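Local coordinates for alkyl hydroperoxide reductase, C subunit (PDB 5Y63), which probably reduces hydrogen peroxide and organic hydroperoxides to water and alcohols as a thiol-dependent 2-Cys peroxiredoxin, protecting the cell against oxidative stress, at residues A[17-22]-A[116-121]; A[27-32]-A[102-107]; A[48-53]-A[79-84]; A[70-75]-A[161-166]. All coordinates share one frame; numbering follows the deposited sequence.

Interaction 1. Residues A[17-22]-A[116-121]; sequences QKLFDF and ARFFGV
Aromatic packing carries most of this contact: Phe20, in the loop ahead of strand 23-28, lays its ring against that of Phe118 near the end of helix 114-119. The rings slide past each other in opposite directions, with centroids 4.5 Å apart and planes inclined by 34°, too oblique for a stack and too flat for a T-shaped pair. Phe20 CD1 comes over one face of the Phe118 ring, 3.3 Å from Phe118 CG. Phe118 reaches across from the helix because its CG is trans to the backbone N (chi1 169°), which directs the ring toward the loop.

Aliphatic packing comes from Leu19. Its CD2 methyl touches both helix phenylalanines, 3.9 Å from Phe118 CE2 and 3.5 Å from Phe119 CZ. A branched leucine suits this place, since one methyl can serve both rings at once. Phe119 is the inward member of the pair and also meets Phe47, Phe49 and Phe134 of the core.

Of polar groups, the carbonyl of Lys18 lies at the rim of the Phe118 ring near its plane, with Lys18 O 3.4 Å from Phe118 CZ. No hydrogen bond joins the segments. Just past the phenylalanines, Gly120 with positive phi is the C-prime residue of a Schellman motif, in which Val121 N bonds Ala116 O at 2.8 Å and the helix ends.

With only carbon surfaces and one ring edge turned to a carbonyl, the contact relies on shape and on removing apolar area from water: the loop before strand 23-28 packs on the end of helix 114-119 without directional bonds.

Interaction 2. Residues A[27-32]-A[102-107]; sequences YHDGEF and KIKYPM
His28 packs its ring flat against Pro106, and its side chain is best followed outward. From CB, the bond to CG swings to the carbonyl side of the residue (chi1 -161°), which carries the imidazole over the opposing chain. CG and ND1 lie against Pro106 CB, with His28 ND1 at 3.7 Å from it. CE1 and NE2 reach further along the pyrrolidine to Pro106 CD, which stands 3.9 Å from the ring centroid and 20° off its normal, a CH-pi contact over the face. At the tip, His28 NE2 comes within 3.1 Å of Lys104 O, which sits near the ring plane. Proline suits this spot because it offers a rigid, flat-sided array of C-H groups to an aromatic face.

Beside this, strand 23-28 pairs with the start of strand 107-109. Tyr27 and Met107 form an antiparallel hydrogen-bonded pair: Met107 N bonds Tyr27 O at 2.8 Å, almost straight, and Tyr27 N bonds Met107 O at 2.9 Å. Their side chains run the same way, and Met107 SD meets the edge of the Tyr27 ring, 4.0 Å from Tyr27 CD2, in a Met-aromatic contact. The tyrosine continues onto helix 87-96 through His90, Lys91 and Ala94.

Outermost, Asp29 in the tight turn before Gly30 crosses the Lys104 chain nearly at right angles and makes a salt bridge, Asp29 OD1 to Lys104 NZ at 3.6 Å.

The chemistry thus grades from buried backbone bonds and sulfur-aromatic packing to an ion pair at the surface: the inner bonds fix the strand register, whereas the outer pair, long and between exposed residues, probably contributes little.

Interaction 3. Residues A[48-53]-A[79-84]; sequences FFYPAD and VYSVSE
Strands 44-49 and 77-83 run parallel, Phe48 beside Ser81 and Phe49 beside Val82: Phe48 N donates to Tyr80 O at 2.8 Å, and Val82 N donates to Phe48 O at 2.9 Å. A third bond, Tyr50 N to Val82 O at 3.0 Å, continues the backbone ladder as the first strand gives way to loop.

Side-chain polar groups form a second, separate set of bonds. Tyr50 OH donates to the syn side of Asp53 OD1 at 2.8 Å and accepts from a water that also bonds Ser81 OG, so two partners hold the phenol in a buried place. Asp53 OD2 in turn is hydrogen-bonded to His90 ND1. A second water bridges Pro51 O and Glu84 N.

Packing lies around these bonds. Ser83 CB sits over one face of the Tyr50 ring, 3.6 Å from its centroid; serine is small enough to fit there, while its OG bonds Asp85 N. On the sheet face bearing Phe49 and Val82, Val82 CB covers a face of the Phe49 ring, 3.9 Å from its centroid, and Phe49 CE2 touches Val82 CG1 at 3.5 Å.

Neighbouring parallel strands joined through helices 58-67 and 69-74 make a beta-alpha-beta crossover of the thioredoxin fold. Beyond its first strand, Pro51 begins the peroxiredoxin signature loop and packs on Cys58, the predicted peroxidatic cysteine.

Interaction 4. Residues A[70-75]-A[161-166]; sequences AHLQEL and RKLEAS
Leu75 lays its CD1 methyl across the aliphatic part of Glu164, 3.6 Å from Glu164 CG, the two side chains crossing at about a right angle. The same methyl meets Leu163 CD2 at 3.8 Å, so Leu75, at the end of helix 69-74, settles into the angle between two successive residues of helix 156-171. A leucine suits the position: its branched end fills that angle while its CB also faces Leu163.

Deeper, Leu72 CD2 approaches Leu163 CD2 at 4.3 Å. Both leucines continue inward onto the sheet, touching Ile46 of strand 44-49, and Leu163 reaches Ile135 as well.

Toward solvent, His71 NE2 donates to Glu164 OE2 at 2.9 Å. The bond is bent, 131° at the hydrogen, and the carboxylate stands almost perpendicular to the imidazole, with OE2 lifted 30° from the ring plane. Glu164 gets there because its chain is extended beyond CG, while a fully staggered first torsion (chi1 -179°), pointing CG away from the His71 nitrogen, sends the ring out toward the other helix. Leu75 CD1 lies over one face of that ring. On another side of helix 156-171, Lys162 forms a salt bridge with Glu146 of a neighbouring subunit.

Glutamate does double work here, its methylenes packing on leucine and its carboxylate taking the histidine N-H. The bond gives the apolar seam between the helices a polar margin, and the negative charge may favour a protonated imidazole.

Interaction 3 is the central element, its centre about 7 Å from that of the chain, and each of the others touches it. Interaction 1 meets it where Phe119 CD2 packs on Phe49 CZ at 3.5 Å. Interaction 2 shares its sheet, since strand 107-109, which begins at Met107, pairs in parallel with strand 77-83; in addition, Pro106 CD packs 3.2 Å from Val79 O, and Met107 CE reaches Tyr50 OH at 3.6 Å. Interaction 4 joins from the helical layer through Leu72 CD1 and Val79 CG2. The outer contacts do not touch one another. Relative to the predicted peroxidatic Cys58, the side chain of Pro51 is about 4 Å away and that of Met107 about 8 Å, whereas interactions 1 and 4 lie away from it.

Interaction 1. Residues A[17-22]-A[116-121]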
# COMPACT_ATOMS: atom_id res chain seq x y z
N GLN A 17 30.28 10.04 -9.59
CA GLN A 17 29.78 9.25 -8.47
C GLN A 17 30.96 8.75 -7.64
O GLN A 17 31.91 8.19 -8.18
CB GLN A 17 28.95 8.06 -8.95
CG GLN A 17 27.62 8.45 -9.60
CD GLN A 17 26.66 9.13 -8.64
OE1 GLN A 17 26.77 8.97 -7.42
NE2 GLN A 17 25.71 9.89 -9.18
N LYS A 18 30.87 8.96 -6.33
CA LYS A 18 31.92 8.54 -5.39
C LYS A 18 31.95 7.03 -5.24
O LYS A 18 30.90 6.38 -5.29
CB LYS A 18 31.69 9.19 -4.02
CG LYS A 18 32.07 10.66 -3.94
CD LYS A 18 33.50 10.84 -3.43
CE LYS A 18 33.98 12.28 -3.52
NZ LYS A 18 32.96 13.29 -3.13
N LEU A 19 33.14 6.47 -5.04
CA LEU A 19 33.28 5.05 -4.71
C LEU A 19 32.63 4.77 -3.36
O LEU A 19 32.85 5.49 -2.39
CB LEU A 19 34.75 4.63 -4.65
CG LEU A 19 35.56 4.60 -5.94
CD1 LEU A 19 36.99 4.20 -5.63
CD2 LEU A 19 34.95 3.66 -6.96
N PHE A 20 31.82 3.71 -3.32
CA PHE A 20 31.27 3.21 -2.06
C PHE A 20 32.36 2.64 -1.14
O PHE A 20 33.47 2.32 -1.58
CB PHE A 20 30.17 2.16 -2.33
CG PHE A 20 30.69 0.78 -2.71
CD1 PHE A 20 31.44 0.58 -3.87
CD2 PHE A 20 30.38 -0.32 -1.92
CE1 PHE A 20 31.88 -0.68 -4.21
CE2 PHE A 20 30.82 -1.59 -2.27
CZ PHE A 20 31.58 -1.76 -3.42
N ASP A 21 32.04 2.53 0.15
CA ASP A 21 32.95 1.93 1.13
C ASP A 21 32.98 0.43 0.91
O ASP A 21 31.94 -0.23 0.91
CB ASP A 21 32.50 2.25 2.56
CG ASP A 21 33.45 1.69 3.61
OD1 ASP A 21 34.62 1.38 3.28
OD2 ASP A 21 33.03 1.56 4.78
N PHE A 22 34.18 -0.11 0.71
CA PHE A 22 34.34 -1.54 0.46
C PHE A 22 35.71 -2.01 0.93
O PHE A 22 36.63 -1.21 1.10
CB PHE A 22 34.17 -1.85 -1.03
CG PHE A 22 35.41 -1.65 -1.85
CD1 PHE A 22 36.33 -2.68 -2.02
CD2 PHE A 22 35.68 -0.42 -2.45
CE1 PHE A 22 37.48 -2.49 -2.76
CE2 PHE A 22 36.83 -0.23 -3.19
CZ PHE A 22 37.73 -1.27 -3.35
N ALA A 116 31.64 -5.42 -9.08
CA ALA A 116 30.98 -5.58 -10.37
C ALA A 116 29.55 -5.03 -10.36
O ALA A 116 29.12 -4.40 -11.32
CB ALA A 116 30.98 -7.04 -10.79
N ARG A 117 28.83 -5.27 -9.26
CA ARG A 117 27.46 -4.76 -9.11
C ARG A 117 27.42 -3.25 -8.87
O ARG A 117 26.53 -2.57 -9.39
CB ARG A 117 26.73 -5.49 -7.98
CG ARG A 117 26.44 -6.95 -8.28
CD ARG A 117 25.30 -7.49 -7.44
NE ARG A 117 25.33 -8.95 -7.39
CZ ARG A 117 26.03 -9.67 -6.50
NH1 ARG A 117 25.98 -11.00 -6.55
NH2 ARG A 117 26.77 -9.08 -5.57
N PHE A 118 28.36 -2.74 -8.08
CA PHE A 118 28.44 -1.30 -7.84
C PHE A 118 28.69 -0.55 -9.14
O PHE A 118 27.98 0.41 -9.45
CB PHE A 118 29.54 -0.94 -6.83
CG PHE A 118 29.82 0.53 -6.76
CD1 PHE A 118 28.91 1.40 -6.18
CD2 PHE A 118 30.99 1.06 -7.31
CE1 PHE A 118 29.16 2.76 -6.12
CE2 PHE A 118 31.24 2.42 -7.26
CZ PHE A 118 30.33 3.27 -6.67
N PHE A 119 29.70 -0.98 -9.88
CA PHE A 119 30.01 -0.39 -11.19
C PHE A 119 29.00 -0.79 -12.27
O PHE A 119 28.92 -0.15 -13.31
CB PHE A 119 31.43 -0.78 -11.62
CG PHE A 119 32.52 -0.07 -10.86
CD1 PHE A 119 32.92 1.20 -11.23
CD2 PHE A 119 33.14 -0.69 -9.78
CE1 PHE A 119 33.93 1.85 -10.53
CE2 PHE A 119 34.15 -0.04 -9.09
CZ PHE A 119 34.54 1.23 -9.46
N GLY A 120 28.25 -1.87 -12.03
CA GLY A 120 27.17 -2.27 -12.92
C GLY A 120 27.66 -3.00 -14.15
O GLY A 120 27.10 -2.83 -15.24
N VAL A 121 28.69 -3.82 -13.99
CA VAL A 121 29.34 -4.49 -15.11
C VAL A 121 29.25 -6.02 -14.99
O VAL A 121 29.98 -6.74 -15.68
CB VAL A 121 30.81 -4.04 -15.27
CG1 VAL A 121 30.87 -2.56 -15.59
CG2 VAL A 121 31.63 -4.36 -14.03

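Interaction 2. Residues A[27-32]-A[102-107]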
# COMPACT_ATOMS: atom_id res chain seq x y z
N TYR A 27 45.72 -9.75 -4.92
CA TYR A 27 46.98 -10.44 -5.18
C TYR A 27 47.95 -9.43 -5.76
O TYR A 27 47.66 -8.80 -6.78
CB TYR A 27 46.75 -11.60 -6.15
CG TYR A 27 48.02 -12.32 -6.55
CD1 TYR A 27 48.67 -13.18 -5.67
CD2 TYR A 27 48.57 -12.14 -7.82
CE1 TYR A 27 49.83 -13.84 -6.03
CE2 TYR A 27 49.74 -12.80 -8.19
CZ TYR A 27 50.36 -13.65 -7.30
OH TYR A 27 51.51 -14.30 -7.67
N HIS A 28 49.10 -9.28 -5.11
CA HIS A 28 50.03 -8.20 -5.42
C HIS A 28 51.47 -8.65 -5.20
O HIS A 28 51.88 -8.88 -4.06
CB HIS A 28 49.71 -6.99 -4.54
CG HIS A 28 50.26 -5.69 -5.05
ND1 HIS A 28 49.93 -4.48 -4.50
CD2 HIS A 28 51.09 -5.42 -6.08
CE1 HIS A 28 50.55 -3.51 -5.15
NE2 HIS A 28 51.26 -4.06 -6.12
N ASP A 29 52.23 -8.78 -6.28
CA ASP A 29 53.62 -9.22 -6.22
C ASP A 29 53.78 -10.50 -5.40
O ASP A 29 54.45 -10.52 -4.37
CB ASP A 29 54.52 -8.11 -5.65
CG ASP A 29 54.79 -7.02 -6.66
OD1 ASP A 29 55.50 -7.29 -7.66
OD2 ASP A 29 54.32 -5.88 -6.45
N GLY A 30 53.12 -11.56 -5.85
CA GLY A 30 53.30 -12.89 -5.27
C GLY A 30 52.76 -13.12 -3.87
O GLY A 30 53.05 -14.15 -3.27
N GLU A 31 51.97 -12.18 -3.34
CA GLU A 31 51.39 -12.33 -2.00
C GLU A 31 50.06 -11.61 -1.83
O GLU A 31 49.73 -10.68 -2.58
CB GLU A 31 52.39 -11.88 -0.93
CG GLU A 31 52.86 -10.44 -1.03
CD GLU A 31 53.87 -10.08 0.05
OE1 GLU A 31 53.75 -8.98 0.64
OE2 GLU A 31 54.78 -10.89 0.32
N PHE A 32 49.30 -12.05 -0.83
CA PHE A 32 47.95 -11.56 -0.59
C PHE A 32 47.92 -10.31 0.28
O PHE A 32 48.72 -10.18 1.21
CB PHE A 32 47.10 -12.65 0.09
CG PHE A 32 47.07 -13.95 -0.66
CD1 PHE A 32 46.70 -14.00 -1.99
CD2 PHE A 32 47.40 -15.14 -0.01
CE1 PHE A 32 46.67 -15.20 -2.68
CE2 PHE A 32 47.36 -16.35 -0.70
CZ PHE A 32 47.00 -16.38 -2.03
N LYS A 102 54.16 -11.61 -14.78
CA LYS A 102 54.82 -10.32 -15.00
C LYS A 102 54.05 -9.13 -14.41
O LYS A 102 54.62 -8.05 -14.25
CB LYS A 102 55.05 -10.07 -16.49
CG LYS A 102 56.17 -10.90 -17.11
CD LYS A 102 56.28 -10.66 -18.60
CE LYS A 102 57.36 -11.52 -19.23
NZ LYS A 102 57.46 -11.31 -20.71
N ILE A 103 52.77 -9.31 -14.10
CA ILE A 103 51.92 -8.23 -13.59
C ILE A 103 52.36 -7.76 -12.21
O ILE A 103 52.33 -8.53 -11.24
CB ILE A 103 50.43 -8.65 -13.52
CG1 ILE A 103 49.88 -8.88 -14.94
CG2 ILE A 103 49.61 -7.59 -12.81
CD1 ILE A 103 48.51 -9.52 -14.97
N LYS A 104 52.75 -6.49 -12.12
CA LYS A 104 53.19 -5.89 -10.86
C LYS A 104 52.06 -5.19 -10.12
O LYS A 104 52.17 -4.94 -8.92
CB LYS A 104 54.32 -4.89 -11.13
CG LYS A 104 55.63 -5.52 -11.58
CD LYS A 104 56.29 -6.31 -10.46
CE LYS A 104 57.69 -6.78 -10.84
NZ LYS A 104 58.44 -7.29 -9.65
N TYR A 105 50.97 -4.87 -10.82
CA TYR A 105 49.84 -4.17 -10.20
C TYR A 105 48.96 -5.12 -9.38
O TYR A 105 49.01 -6.34 -9.58
CB TYR A 105 49.01 -3.38 -11.25
CG TYR A 105 48.56 -4.14 -12.48
CD1 TYR A 105 47.44 -4.97 -12.46
CD2 TYR A 105 49.23 -3.99 -13.70
CE1 TYR A 105 47.02 -5.65 -13.59
CE2 TYR A 105 48.82 -4.66 -14.84
CZ TYR A 105 47.72 -5.49 -14.78
OH TYR A 105 47.31 -6.16 -15.91
N PRO A 106 48.16 -4.57 -8.44
CA PRO A 106 47.30 -5.40 -7.60
C PRO A 106 46.08 -5.97 -8.34
O PRO A 106 45.34 -5.22 -8.97
CB PRO A 106 46.86 -4.45 -6.48
CG PRO A 106 46.99 -3.09 -7.06
CD PRO A 106 48.16 -3.16 -7.99
N MET A 107 45.89 -7.28 -8.24
CA MET A 107 44.75 -7.96 -8.84
C MET A 107 43.66 -8.19 -7.78
O MET A 107 43.79 -9.07 -6.93
CB MET A 107 45.18 -9.30 -9.42
CG MET A 107 46.34 -9.20 -10.40
SD MET A 107 46.76 -10.81 -11.09
CE MET A 107 45.41 -11.03 -12.25

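Interaction 3. Residues A[48-53]-A[79-84]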
# COMPACT_ATOMS: atom_id res chain seq x y z
N PHE A 48 40.12 -2.25 -13.80
CA PHE A 48 40.19 -2.98 -15.06
C PHE A 48 39.46 -4.32 -14.92
O PHE A 48 40.07 -5.34 -14.58
CB PHE A 48 41.65 -3.18 -15.47
CG PHE A 48 41.82 -3.60 -16.90
CD1 PHE A 48 41.87 -2.65 -17.91
CD2 PHE A 48 41.95 -4.94 -17.24
CE1 PHE A 48 42.03 -3.03 -19.23
CE2 PHE A 48 42.11 -5.32 -18.56
CZ PHE A 48 42.15 -4.36 -19.55
N PHE A 49 38.16 -4.29 -15.17
CA PHE A 49 37.33 -5.49 -15.08
C PHE A 49 37.60 -6.42 -16.26
O PHE A 49 37.80 -5.96 -17.38
CB PHE A 49 35.85 -5.12 -15.06
CG PHE A 49 35.39 -4.55 -13.76
CD1 PHE A 49 35.45 -3.18 -13.53
CD2 PHE A 49 34.88 -5.37 -12.77
CE1 PHE A 49 35.01 -2.65 -12.33
CE2 PHE A 49 34.44 -4.85 -11.57
CZ PHE A 49 34.51 -3.49 -11.35
N TYR A 50 37.60 -7.73 -15.99
CA TYR A 50 37.74 -8.74 -17.04
C TYR A 50 36.99 -10.02 -16.65
O TYR A 50 36.84 -10.31 -15.47
CB TYR A 50 39.23 -9.02 -17.32
CG TYR A 50 39.95 -9.69 -16.17
CD1 TYR A 50 40.40 -8.94 -15.09
CD2 TYR A 50 40.16 -11.06 -16.16
CE1 TYR A 50 41.05 -9.55 -14.03
CE2 TYR A 50 40.80 -11.68 -15.10
CZ TYR A 50 41.25 -10.92 -14.04
OH TYR A 50 41.89 -11.52 -12.99
N PRO A 51 36.54 -10.80 -17.65
CA PRO A 51 35.61 -11.92 -17.39
C PRO A 51 36.14 -13.06 -16.52
O PRO A 51 35.52 -13.38 -15.51
CB PRO A 51 35.27 -12.43 -18.79
CG PRO A 51 35.58 -11.31 -19.71
CD PRO A 51 36.77 -10.63 -19.10
N ALA A 52 37.26 -13.68 -16.91
CA ALA A 52 37.69 -14.92 -16.26
C ALA A 52 39.20 -15.15 -16.29
O ALA A 52 39.87 -14.83 -17.27
CB ALA A 52 36.97 -16.10 -16.89
N ASP A 53 39.71 -15.73 -15.20
CA ASP A 53 41.08 -16.22 -15.16
C ASP A 53 41.19 -17.50 -15.99
O ASP A 53 40.19 -18.11 -16.36
CB ASP A 53 41.52 -16.50 -13.72
CG ASP A 53 41.68 -15.23 -12.90
OD1 ASP A 53 41.05 -14.21 -13.24
OD2 ASP A 53 42.45 -15.26 -11.92
N VAL A 79 46.69 0.85 -10.76
CA VAL A 79 45.84 -0.02 -11.58
C VAL A 79 45.29 -1.16 -10.72
O VAL A 79 46.03 -1.83 -10.02
CB VAL A 79 46.65 -0.62 -12.76
CG1 VAL A 79 45.79 -1.57 -13.59
CG2 VAL A 79 47.22 0.49 -13.64
N TYR A 80 43.97 -1.36 -10.79
CA TYR A 80 43.32 -2.44 -10.05
C TYR A 80 42.53 -3.34 -11.01
O TYR A 80 41.43 -2.98 -11.43
CB TYR A 80 42.38 -1.87 -8.99
CG TYR A 80 43.04 -0.92 -8.02
CD1 TYR A 80 43.65 -1.38 -6.86
CD2 TYR A 80 43.04 0.46 -8.26
CE1 TYR A 80 44.26 -0.51 -5.97
CE2 TYR A 80 43.64 1.33 -7.38
CZ TYR A 80 44.25 0.85 -6.23
OH TYR A 80 44.85 1.72 -5.35
N SER A 81 43.10 -4.49 -11.38
CA SER A 81 42.38 -5.44 -12.22
C SER A 81 41.36 -6.19 -11.36
O SER A 81 41.68 -6.64 -10.26
CB SER A 81 43.34 -6.43 -12.90
OG SER A 81 43.79 -7.43 -12.01
N VAL A 82 40.14 -6.32 -11.88
CA VAL A 82 39.04 -6.90 -11.13
C VAL A 82 38.42 -8.06 -11.90
O VAL A 82 38.18 -7.97 -13.10
CB VAL A 82 37.95 -5.86 -10.81
CG1 VAL A 82 37.04 -6.37 -9.70
CG2 VAL A 82 38.57 -4.53 -10.41
N SER A 83 38.16 -9.15 -11.18
CA SER A 83 37.48 -10.31 -11.73
C SER A 83 36.63 -10.93 -10.62
O SER A 83 36.86 -10.68 -9.44
CB SER A 83 38.50 -11.31 -12.28
OG SER A 83 38.02 -12.64 -12.25
N GLU A 84 35.66 -11.75 -11.01
CA GLU A 84 34.82 -12.44 -10.04
C GLU A 84 35.51 -13.69 -9.47
O GLU A 84 34.90 -14.46 -8.73
CB GLU A 84 33.47 -12.81 -10.66
CG GLU A 84 32.68 -11.62 -11.19
CD GLU A 84 32.30 -10.64 -10.10
OE1 GLU A 84 31.33 -10.92 -9.36
OE2 GLU A 84 32.96 -9.59 -9.98
O HOH W 1 42.15 -9.54 -10.93
O HOH W 2 34.65 -11.36 -13.84

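Interaction 4. Residues A[70-75]-A[161-166]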
# COMPACT_ATOMS: atom_id res chain seq x y z
N ALA A 70 54.13 1.30 -15.82
CA ALA A 70 55.19 2.22 -15.41
C ALA A 70 54.84 3.66 -15.80
O ALA A 70 55.08 4.59 -15.03
CB ALA A 70 56.51 1.81 -16.03
N HIS A 71 54.29 3.83 -17.00
CA HIS A 71 53.85 5.15 -17.47
C HIS A 71 52.66 5.67 -16.66
O HIS A 71 52.55 6.87 -16.41
CB HIS A 71 53.52 5.10 -18.96
CG HIS A 71 53.09 6.41 -19.54
ND1 HIS A 71 53.58 7.62 -19.10
CD2 HIS A 71 52.22 6.70 -20.54
CE1 HIS A 71 53.03 8.60 -19.79
NE2 HIS A 71 52.20 8.07 -20.67
N LEU A 72 51.76 4.77 -16.26
CA LEU A 72 50.64 5.12 -15.39
C LEU A 72 51.12 5.48 -13.98
O LEU A 72 50.66 6.46 -13.39
CB LEU A 72 49.61 3.98 -15.33
CG LEU A 72 48.79 3.80 -16.60
CD1 LEU A 72 48.20 2.40 -16.68
CD2 LEU A 72 47.69 4.85 -16.69
N GLN A 73 52.05 4.69 -13.45
CA GLN A 73 52.74 5.00 -12.20
C GLN A 73 53.31 6.42 -12.23
O GLN A 73 53.17 7.18 -11.27
CB GLN A 73 53.87 4.00 -11.93
CG GLN A 73 53.42 2.68 -11.34
CD GLN A 73 53.22 2.75 -9.84
OE1 GLN A 73 52.27 3.37 -9.36
NE2 GLN A 73 54.11 2.11 -9.09
N GLU A 74 53.96 6.76 -13.35
CA GLU A 74 54.55 8.08 -13.55
C GLU A 74 53.49 9.19 -13.48
O GLU A 74 53.77 10.29 -13.00
CB GLU A 74 55.28 8.14 -14.90
CG GLU A 74 56.28 9.28 -15.03
CD GLU A 74 57.56 9.04 -14.25
OE1 GLU A 74 58.05 7.89 -14.25
OE2 GLU A 74 58.08 10.00 -13.65
N LEU A 75 52.28 8.88 -13.95
CA LEU A 75 51.15 9.82 -13.90
C LEU A 75 50.38 9.78 -12.57
O LEU A 75 49.25 10.27 -12.49
CB LEU A 75 50.19 9.54 -15.07
CG LEU A 75 50.75 9.78 -16.47
CD1 LEU A 75 49.92 9.05 -17.52
CD2 LEU A 75 50.81 11.27 -16.78
N ARG A 161 45.42 7.46 -22.63
CA ARG A 161 45.09 8.78 -23.19
C ARG A 161 43.95 9.44 -22.43
O ARG A 161 44.02 10.62 -22.10
CB ARG A 161 44.71 8.67 -24.67
CG ARG A 161 44.63 10.01 -25.38
CD ARG A 161 43.96 9.91 -26.74
NE ARG A 161 42.55 9.55 -26.64
CZ ARG A 161 41.57 10.38 -26.28
NH1 ARG A 161 41.82 11.64 -25.96
NH2 ARG A 161 40.32 9.93 -26.23
N LYS A 162 42.89 8.68 -22.16
CA LYS A 162 41.74 9.18 -21.41
C LYS A 162 42.14 9.71 -20.03
O LYS A 162 41.62 10.73 -19.58
CB LYS A 162 40.68 8.09 -21.23
CG LYS A 162 39.89 7.78 -22.49
CD LYS A 162 38.71 6.89 -22.17
CE LYS A 162 37.81 6.68 -23.38
NZ LYS A 162 36.58 5.94 -23.00
N LEU A 163 43.06 9.01 -19.37
CA LEU A 163 43.52 9.40 -18.04
C LEU A 163 44.30 10.72 -18.09
O LEU A 163 44.08 11.60 -17.25
CB LEU A 163 44.39 8.31 -17.43
CG LEU A 163 44.91 8.64 -16.02
CD1 LEU A 163 44.60 7.53 -15.04
CD2 LEU A 163 46.40 8.94 -16.05
N GLU A 164 45.20 10.84 -19.06
CA GLU A 164 45.93 12.08 -19.27
C GLU A 164 44.97 13.21 -19.63
O GLU A 164 45.09 14.32 -19.12
CB GLU A 164 46.99 11.92 -20.35
CG GLU A 164 48.16 11.03 -19.95
CD GLU A 164 49.29 11.04 -20.97
OE1 GLU A 164 49.42 12.03 -21.72
OE2 GLU A 164 50.05 10.05 -21.02
N ALA A 165 44.01 12.91 -20.51
CA ALA A 165 42.99 13.89 -20.92
C ALA A 165 42.15 14.37 -19.74
O ALA A 165 41.84 15.55 -19.64
CB ALA A 165 42.09 13.29 -21.99
N SER A 166 41.79 13.45 -18.85
CA SER A 166 41.00 13.79 -17.66
C SER A 166 41.83 14.54 -16.62
O SER A 166 41.32 15.44 -15.96
CB SER A 166 40.39 12.53 -17.04
OG SER A 166 41.39 11.60 -16.68